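Local atomic coordinates of fatty acyl CoA synthetase FADD13 (FATTY-ACYL-CoA SYNTHETASE) (Mycobacterium tuberculosis, PDB entry 3R44), a protein that belongs to the ANL superfamily of AMP-binding enzymes, pairing a large AMP-binding domain with a smaller C-terminal domain. Residues Gln313-Thr325 and Val365-Trp377. Sequence-based numbering, arbitrary orientation.
Sequences QGYALTESCGGGT and VVIKSDILLKEYW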
ATOM      1  N   GLN A 313      -9.958   8.271  -3.993  1.00 19.54           N
ATOM      2  CA  GLN A 313      -8.549   8.410  -3.635  1.00 18.38           C
ATOM      3  C   GLN A 313      -8.436   8.326  -2.133  1.00 17.79           C
ATOM      4  O   GLN A 313      -9.440   8.396  -1.449  1.00 15.11           O
ATOM      5  CB  GLN A 313      -8.029   9.776  -4.126  1.00 19.59           C
ATOM      6  CG  GLN A 313      -8.004   9.942  -5.580  1.00 24.22           C
ATOM      7  CD  GLN A 313      -7.741  11.376  -5.961  1.00 27.75           C
ATOM      8  OE1 GLN A 313      -6.588  11.787  -5.986  1.00 30.86           O
ATOM      9  NE2 GLN A 313      -8.810  12.150  -6.243  1.00 23.86           N
ATOM     10  N   GLY A 314      -7.246   8.127  -1.616  1.00 16.92           N
ATOM     11  CA  GLY A 314      -7.049   8.195  -0.181  1.00 17.80           C
ATOM     12  C   GLY A 314      -5.636   8.124   0.301  1.00 18.31           C
ATOM     13  O   GLY A 314      -4.680   8.180  -0.489  1.00 20.23           O
ATOM     14  N   TYR A 315      -5.517   7.921   1.603  1.00 16.31           N
ATOM     15  CA  TYR A 315      -4.280   7.826   2.276  1.00 15.70           C
ATOM     16  C   TYR A 315      -4.333   6.630   3.217  1.00 15.56           C
ATOM     17  O   TYR A 315      -5.302   6.493   4.005  1.00 13.76           O
ATOM     18  CB  TYR A 315      -4.077   9.073   3.091  1.00 16.07           C
ATOM     19  CG  TYR A 315      -2.940   9.010   4.080  1.00 16.31           C
ATOM     20  CD1 TYR A 315      -1.610   9.080   3.647  1.00 17.61           C
ATOM     21  CD2 TYR A 315      -3.191   8.882   5.440  1.00 15.49           C
ATOM     22  CE1 TYR A 315      -0.563   9.101   4.554  1.00 17.91           C
ATOM     23  CE2 TYR A 315      -2.148   8.867   6.350  1.00 18.15           C
ATOM     24  CZ  TYR A 315      -0.840   8.963   5.897  1.00 20.70           C
ATOM     25  OH  TYR A 315       0.170   8.939   6.833  1.00 23.27           O
ATOM     26  N   ALA A 316      -3.293   5.792   3.140  1.00 15.41           N
ATOM     27  CA  ALA A 316      -3.173   4.633   4.057  1.00 15.94           C
ATOM     28  C   ALA A 316      -1.707   4.260   4.121  1.00 16.76           C
ATOM     29  O   ALA A 316      -0.922   4.754   3.295  1.00 19.11           O
ATOM     30  CB  ALA A 316      -3.998   3.478   3.528  1.00 17.37           C
ATOM     31  N   LEU A 317      -1.354   3.362   5.035  1.00 17.00           N
ATOM     32  CA  LEU A 317       0.016   2.936   5.250  1.00 17.18           C
ATOM     33  C   LEU A 317      -0.083   1.456   5.411  1.00 14.02           C
ATOM     34  O   LEU A 317      -1.135   0.957   5.768  1.00 12.77           O
ATOM     35  CB  LEU A 317       0.574   3.511   6.551  1.00 19.09           C
ATOM     36  CG  LEU A 317       0.722   5.006   6.729  1.00 24.30           C
ATOM     37  CD1 LEU A 317       1.635   5.228   7.962  1.00 26.88           C
ATOM     38  CD2 LEU A 317       1.360   5.600   5.476  1.00 28.35           C
ATOM     39  N   THR A 318       1.019   0.754   5.301  1.00 13.80           N
ATOM     40  CA  THR A 318       1.071  -0.623   5.785  1.00 14.00           C
ATOM     41  C   THR A 318       0.571  -0.814   7.223  1.00 13.12           C
ATOM     42  O   THR A 318      -0.216  -1.720   7.478  1.00 12.05           O
ATOM     43  CB  THR A 318       2.488  -1.207   5.559  1.00 15.75           C
ATOM     44  OG1 THR A 318       2.801  -1.035   4.164  1.00 18.69           O
ATOM     45  CG2 THR A 318       2.542  -2.685   5.897  1.00 14.97           C
ATOM     46  N   GLU A 319       0.976   0.081   8.117  1.00 12.41           N
ATOM     47  CA  GLU A 319       0.603   0.054   9.533  1.00 13.73           C
ATOM     48  C   GLU A 319      -0.895   0.223   9.771  1.00 13.86           C
ATOM     49  O   GLU A 319      -1.389  -0.128  10.829  1.00 14.14           O
ATOM     50  CB  GLU A 319       1.373   1.129  10.283  1.00 14.27           C
ATOM     51  CG  GLU A 319       2.857   0.788  10.443  1.00 15.49           C
ATOM     52  CD  GLU A 319       3.758   1.422   9.366  1.00 18.96           C
ATOM     53  OE1 GLU A 319       3.313   1.595   8.174  1.00 17.87           O
ATOM     54  OE2 GLU A 319       4.960   1.650   9.699  1.00 19.78           O
ATOM     55  N   SER A 320      -1.598   0.818   8.815  1.00 12.73           N
ATOM     56  CA  SER A 320      -3.064   0.993   8.916  1.00 13.70           C
ATOM     57  C   SER A 320      -3.866   0.015   8.081  1.00 14.47           C
ATOM     58  O   SER A 320      -5.065   0.178   7.873  1.00 14.23           O
ATOM     59  CB  SER A 320      -3.432   2.425   8.594  1.00 13.96           C
ATOM     60  OG  SER A 320      -3.311   2.644   7.226  1.00 14.55           O
ATOM     61  N   CYS A 321      -3.200  -1.044   7.633  1.00 15.53           N
ATOM     62  CA  CYS A 321      -3.808  -2.120   6.848  1.00 15.46           C
ATOM     63  C   CYS A 321      -4.508  -1.639   5.622  1.00 16.49           C
ATOM     64  O   CYS A 321      -5.556  -2.193   5.250  1.00 15.73           O
ATOM     65  CB  CYS A 321      -4.827  -2.906   7.669  1.00 15.30           C
ATOM     66  SG  CYS A 321      -4.942  -4.625   7.263  1.00 17.67           S
ATOM     67  N   GLY A 322      -3.994  -0.560   5.065  1.00 16.28           N
ATOM     68  CA  GLY A 322      -4.614   0.027   3.897  1.00 16.97           C
ATOM     69  C   GLY A 322      -5.832   0.891   4.148  1.00 17.54           C
ATOM     70  O   GLY A 322      -6.500   1.269   3.200  1.00 20.27           O
ATOM     71  N   GLY A 323      -6.188   1.147   5.406  1.00 17.07           N
ATOM     72  CA  GLY A 323      -7.262   2.076   5.722  1.00 17.13           C
ATOM     73  C   GLY A 323      -6.722   3.421   6.165  1.00 16.72           C
ATOM     74  O   GLY A 323      -5.538   3.609   6.403  1.00 17.01           O
ATOM     75  N   GLY A 324      -7.581   4.381   6.335  1.00 16.59           N
ATOM     76  CA  GLY A 324      -7.105   5.656   6.833  1.00 17.55           C
ATOM     77  C   GLY A 324      -8.075   6.728   6.419  1.00 16.20           C
ATOM     78  O   GLY A 324      -9.074   6.932   7.127  1.00 16.40           O
ATOM     79  N   THR A 325      -7.800   7.414   5.309  1.00 16.71           N
ATOM     80  CA  THR A 325      -8.714   8.388   4.759  1.00 14.70           C
ATOM     81  C   THR A 325      -9.110   7.998   3.325  1.00 15.35           C
ATOM     82  O   THR A 325      -8.324   7.399   2.573  1.00 14.43           O
ATOM     83  CB  THR A 325      -8.186   9.881   4.754  1.00 16.50           C
ATOM     84  OG1 THR A 325      -7.046   9.993   3.900  1.00 15.69           O
ATOM     85  CG2 THR A 325      -7.821  10.422   6.169  1.00 15.24           C
ATOM     86  N   VAL A 365       0.496  13.406  10.959  1.00 14.45           N
ATOM     87  CA  VAL A 365      -0.725  12.653  10.825  1.00 14.04           C
ATOM     88  C   VAL A 365      -0.728  11.517  11.849  1.00 13.98           C
ATOM     89  O   VAL A 365       0.280  10.750  11.989  1.00 14.93           O
ATOM     90  CB  VAL A 365      -0.940  12.146   9.425  1.00 13.23           C
ATOM     91  CG1 VAL A 365      -2.281  11.331   9.365  1.00 13.28           C
ATOM     92  CG2 VAL A 365      -0.979  13.370   8.382  1.00 14.32           C
ATOM     93  N   VAL A 366      -1.810  11.447  12.633  1.00 13.29           N
ATOM     94  CA  VAL A 366      -1.925  10.345  13.605  1.00 12.86           C
ATOM     95  C   VAL A 366      -3.258   9.614  13.390  1.00 12.60           C
ATOM     96  O   VAL A 366      -4.248  10.227  12.951  1.00 11.75           O
ATOM     97  CB  VAL A 366      -1.748  10.777  15.051  1.00 14.31           C
ATOM     98  CG1 VAL A 366      -0.312  11.185  15.343  1.00 15.20           C
ATOM     99  CG2 VAL A 366      -2.715  11.864  15.452  1.00 13.91           C
ATOM    100  N   ILE A 367      -3.278   8.313  13.675  1.00 12.90           N
ATOM    101  CA  ILE A 367      -4.472   7.493  13.425  1.00 12.49           C
ATOM    102  C   ILE A 367      -4.828   6.734  14.692  1.00 13.26           C
ATOM    103  O   ILE A 367      -3.912   6.159  15.345  1.00 13.39           O
ATOM    104  CB  ILE A 367      -4.188   6.490  12.269  1.00 12.78           C
ATOM    105  CG1 ILE A 367      -3.764   7.238  10.974  1.00 16.63           C
ATOM    106  CG2 ILE A 367      -5.398   5.549  12.038  1.00 12.73           C
ATOM    107  CD1 ILE A 367      -3.331   6.328   9.744  1.00 17.97           C
ATOM    108  N   LYS A 368      -6.109   6.634  15.028  1.00 12.75           N
ATOM    109  CA  LYS A 368      -6.589   5.793  16.167  1.00 13.72           C
ATOM    110  C   LYS A 368      -7.701   4.919  15.596  1.00 13.63           C
ATOM    111  O   LYS A 368      -8.643   5.428  15.015  1.00 13.22           O
ATOM    112  CB  LYS A 368      -7.106   6.628  17.340  1.00 15.30           C
ATOM    113  CG  LYS A 368      -7.634   5.788  18.502  1.00 19.12           C
ATOM    114  CD  LYS A 368      -7.928   6.680  19.734  1.00 26.56           C
ATOM    115  CE  LYS A 368      -6.715   6.743  20.625  1.00 28.79           C
ATOM    116  NZ  LYS A 368      -7.017   7.403  21.939  1.00 32.44           N
ATOM    117  N   SER A 369      -7.550   3.588  15.694  1.00 11.84           N
ATOM    118  CA  SER A 369      -8.414   2.697  14.978  1.00 12.67           C
ATOM    119  C   SER A 369      -8.010   1.263  15.249  1.00 14.21           C
ATOM    120  O   SER A 369      -6.825   0.979  15.411  1.00 13.59           O
ATOM    121  CB  SER A 369      -8.269   2.886  13.460  1.00 11.98           C
ATOM    122  OG  SER A 369      -9.195   2.097  12.710  1.00 13.55           O
ATOM    123  N   ASP A 370      -8.976   0.362  15.225  1.00 14.51           N
ATOM    124  CA  ASP A 370      -8.674  -1.083  15.228  1.00 15.05           C
ATOM    125  C   ASP A 370      -8.013  -1.596  13.922  1.00 14.32           C
ATOM    126  O   ASP A 370      -7.556  -2.738  13.891  1.00 13.96           O
ATOM    127  CB  ASP A 370      -9.952  -1.899  15.455  1.00 15.08           C
ATOM    128  CG  ASP A 370     -10.455  -1.840  16.869  1.00 21.79           C
ATOM    129  OD1 ASP A 370      -9.631  -1.550  17.749  1.00 25.14           O
ATOM    130  OD2 ASP A 370     -11.654  -2.140  17.098  1.00 25.38           O
ATOM    131  N   ILE A 371      -7.950  -0.787  12.865  1.00 12.32           N
ATOM    132  CA  ILE A 371      -7.215  -1.170  11.667  1.00 13.21           C
ATOM    133  C   ILE A 371      -5.694  -1.183  11.872  1.00 13.02           C
ATOM    134  O   ILE A 371      -4.939  -1.717  11.033  1.00 12.68           O
ATOM    135  CB  ILE A 371      -7.522  -0.260  10.463  1.00 12.55           C
ATOM    136  CG1 ILE A 371      -6.832   1.091  10.691  1.00 13.53           C
ATOM    137  CG2 ILE A 371      -9.112  -0.170  10.118  1.00 13.51           C
ATOM    138  CD1 ILE A 371      -7.117   2.130   9.600  1.00 14.97           C
ATOM    139  N   LEU A 372      -5.234  -0.591  12.976  1.00 11.89           N
ATOM    140  CA  LEU A 372      -3.800  -0.430  13.212  1.00 12.06           C
ATOM    141  C   LEU A 372      -3.125  -1.731  13.531  1.00 12.57           C
ATOM    142  O   LEU A 372      -3.681  -2.646  14.147  1.00 10.78           O
ATOM    143  CB  LEU A 372      -3.532   0.569  14.336  1.00 11.92           C
ATOM    144  CG  LEU A 372      -3.920   1.989  13.977  1.00 14.60           C
ATOM    145  CD1 LEU A 372      -3.834   2.868  15.231  1.00 16.79           C
ATOM    146  CD2 LEU A 372      -3.073   2.559  12.856  1.00 15.15           C
ATOM    147  N   LEU A 373      -1.873  -1.783  13.152  1.00 12.50           N
ATOM    148  CA  LEU A 373      -1.006  -2.892  13.507  1.00 11.78           C
ATOM    149  C   LEU A 373      -1.018  -3.199  14.993  1.00 13.89           C
ATOM    150  O   LEU A 373      -1.185  -2.309  15.865  1.00 12.93           O
ATOM    151  CB  LEU A 373       0.460  -2.633  13.037  1.00 11.17           C
ATOM    152  CG  LEU A 373       1.325  -1.759  13.975  1.00 13.13           C
ATOM    153  CD1 LEU A 373       2.754  -1.720  13.485  1.00 15.20           C
ATOM    154  CD2 LEU A 373       0.799  -0.282  14.159  1.00 13.05           C
ATOM    155  N   LYS A 374      -0.826  -4.457  15.287  1.00 13.61           N
ATOM    156  CA  LYS A 374      -0.643  -4.889  16.657  1.00 15.34           C
ATOM    157  C   LYS A 374       0.719  -4.440  17.196  1.00 15.81           C
ATOM    158  O   LYS A 374       0.847  -3.979  18.353  1.00 14.41           O
ATOM    159  CB  LYS A 374      -0.747  -6.414  16.765  1.00 16.78           C
ATOM    160  CG  LYS A 374      -0.341  -6.930  18.158  1.00 21.51           C
ATOM    161  CD  LYS A 374      -0.135  -8.449  18.205  1.00 26.40           C
ATOM    162  CE  LYS A 374      -1.418  -9.177  18.315  1.00 26.83           C
ATOM    163  NZ  LYS A 374      -1.201 -10.650  18.573  1.00 24.06           N
ATOM    164  N   GLU A 375       1.740  -4.617  16.373  1.00 14.55           N
ATOM    165  CA  GLU A 375       3.107  -4.329  16.771  1.00 15.61           C
ATOM    166  C   GLU A 375       4.002  -4.417  15.535  1.00 14.40           C
ATOM    167  O   GLU A 375       3.591  -4.958  14.504  1.00 15.10           O
ATOM    168  CB  GLU A 375       3.558  -5.363  17.780  1.00 15.17           C
ATOM    169  CG  GLU A 375       3.748  -6.748  17.169  1.00 18.03           C
ATOM    170  CD  GLU A 375       3.791  -7.879  18.192  1.00 26.12           C
ATOM    171  OE1 GLU A 375       3.341  -7.700  19.338  1.00 30.26           O
ATOM    172  OE2 GLU A 375       4.255  -8.975  17.801  1.00 28.86           O
ATOM    173  N   TYR A 376       5.214  -3.900  15.645  1.00 13.89           N
ATOM    174  CA  TYR A 376       6.256  -4.277  14.703  1.00 13.66           C
ATOM    175  C   TYR A 376       6.894  -5.564  15.204  1.00 14.20           C
ATOM    176  O   TYR A 376       7.173  -5.704  16.395  1.00 15.11           O
ATOM    177  CB  TYR A 376       7.296  -3.174  14.598  1.00 13.90           C
ATOM    178  CG  TYR A 376       6.841  -1.890  13.994  1.00 13.44           C
ATOM    179  CD1 TYR A 376       6.491  -1.819  12.634  1.00 13.37           C
ATOM    180  CD2 TYR A 376       6.784  -0.705  14.768  1.00 14.10           C
ATOM    181  CE1 TYR A 376       6.099  -0.637  12.085  1.00 15.38           C
ATOM    182  CE2 TYR A 376       6.404   0.480  14.207  1.00 16.90           C
ATOM    183  CZ  TYR A 376       6.067   0.509  12.879  1.00 14.55           C
ATOM    184  OH  TYR A 376       5.674   1.674  12.304  1.00 14.07           O
ATOM    185  N   TRP A 377       7.057  -6.526  14.303  1.00 13.35           N
ATOM    186  CA  TRP A 377       7.469  -7.847  14.669  1.00 14.38           C
ATOM    187  C   TRP A 377       8.819  -7.874  15.399  1.00 16.15           C
ATOM    188  O   TRP A 377       9.810  -7.372  14.867  1.00 16.44           O
ATOM    189  CB  TRP A 377       7.531  -8.703  13.406  1.00 13.44           C
ATOM    190  CG  TRP A 377       7.957 -10.134  13.625  1.00 13.52           C
ATOM    191  CD1 TRP A 377       9.126 -10.665  13.245  1.00 13.58           C
ATOM    192  CD2 TRP A 377       7.191 -11.226  14.177  1.00 13.82           C
ATOM    193  NE1 TRP A 377       9.192 -11.975  13.578  1.00 16.79           N
ATOM    194  CE2 TRP A 377       7.997 -12.363  14.112  1.00 16.68           C
ATOM    195  CE3 TRP A 377       5.912 -11.344  14.712  1.00 14.83           C
ATOM    196  CZ2 TRP A 377       7.601 -13.603  14.639  1.00 20.24           C
ATOM    197  CZ3 TRP A 377       5.492 -12.576  15.200  1.00 18.85           C
ATOM    198  CH2 TRP A 377       6.310 -13.685  15.149  1.00 18.50           C
TER
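Tyr376 OH donates a 2.7 Å hydrogen bond to Glu319 OE2, which receives it through the lone pair directed away from its other oxygen. OE2 lies near the ring plane, at the edge, yet the carboxylate is turned 81° from that plane; a bend at chi2 (96°) brings the acid round to the phenol. At the other end of the same residue, Leu373 N bonds to Glu319 O at 2.9 Å, with a C=O...N angle of 158°. These two bonds grip Glu319 at both acid and carbonyl, supplemented by a CA-H...O contact from Leu372 CA to Glu319 O at 3.4 Å. Glu319 closes the run Tyr315-Ala316-Leu317-Thr318-Glu319, which resembles the Tyr-X-X-Thr-Glu motif of AMP-binding enzymes. The type I' turn Ser320-Gly323 then reverses the chain between strands 310-316 and 324-327 of the large mixed sheet, and the contact joins it to strand 364-369 of an antiparallel five-stranded sheet and the loop beyond. Ser320 OG steadies this turn from within, accepting from Leu317 N and donating to Gly323 O at 2.6 Å. Against it packs Ile371: its CD1 lies 3.3 Å from Ser320 O and 3.7 Å from Gly323 C. Leu373 CD1 sits over the centre of the Tyr376 ring and meets Glu319 CG at 3.9 Å. Farther out, Tyr315 CE2 brushes Val365 CG1 obliquely at 3.9 Å, while its hydroxyl bonds to Asp396; Ile367 CD1 fills in beside Ser320 CB.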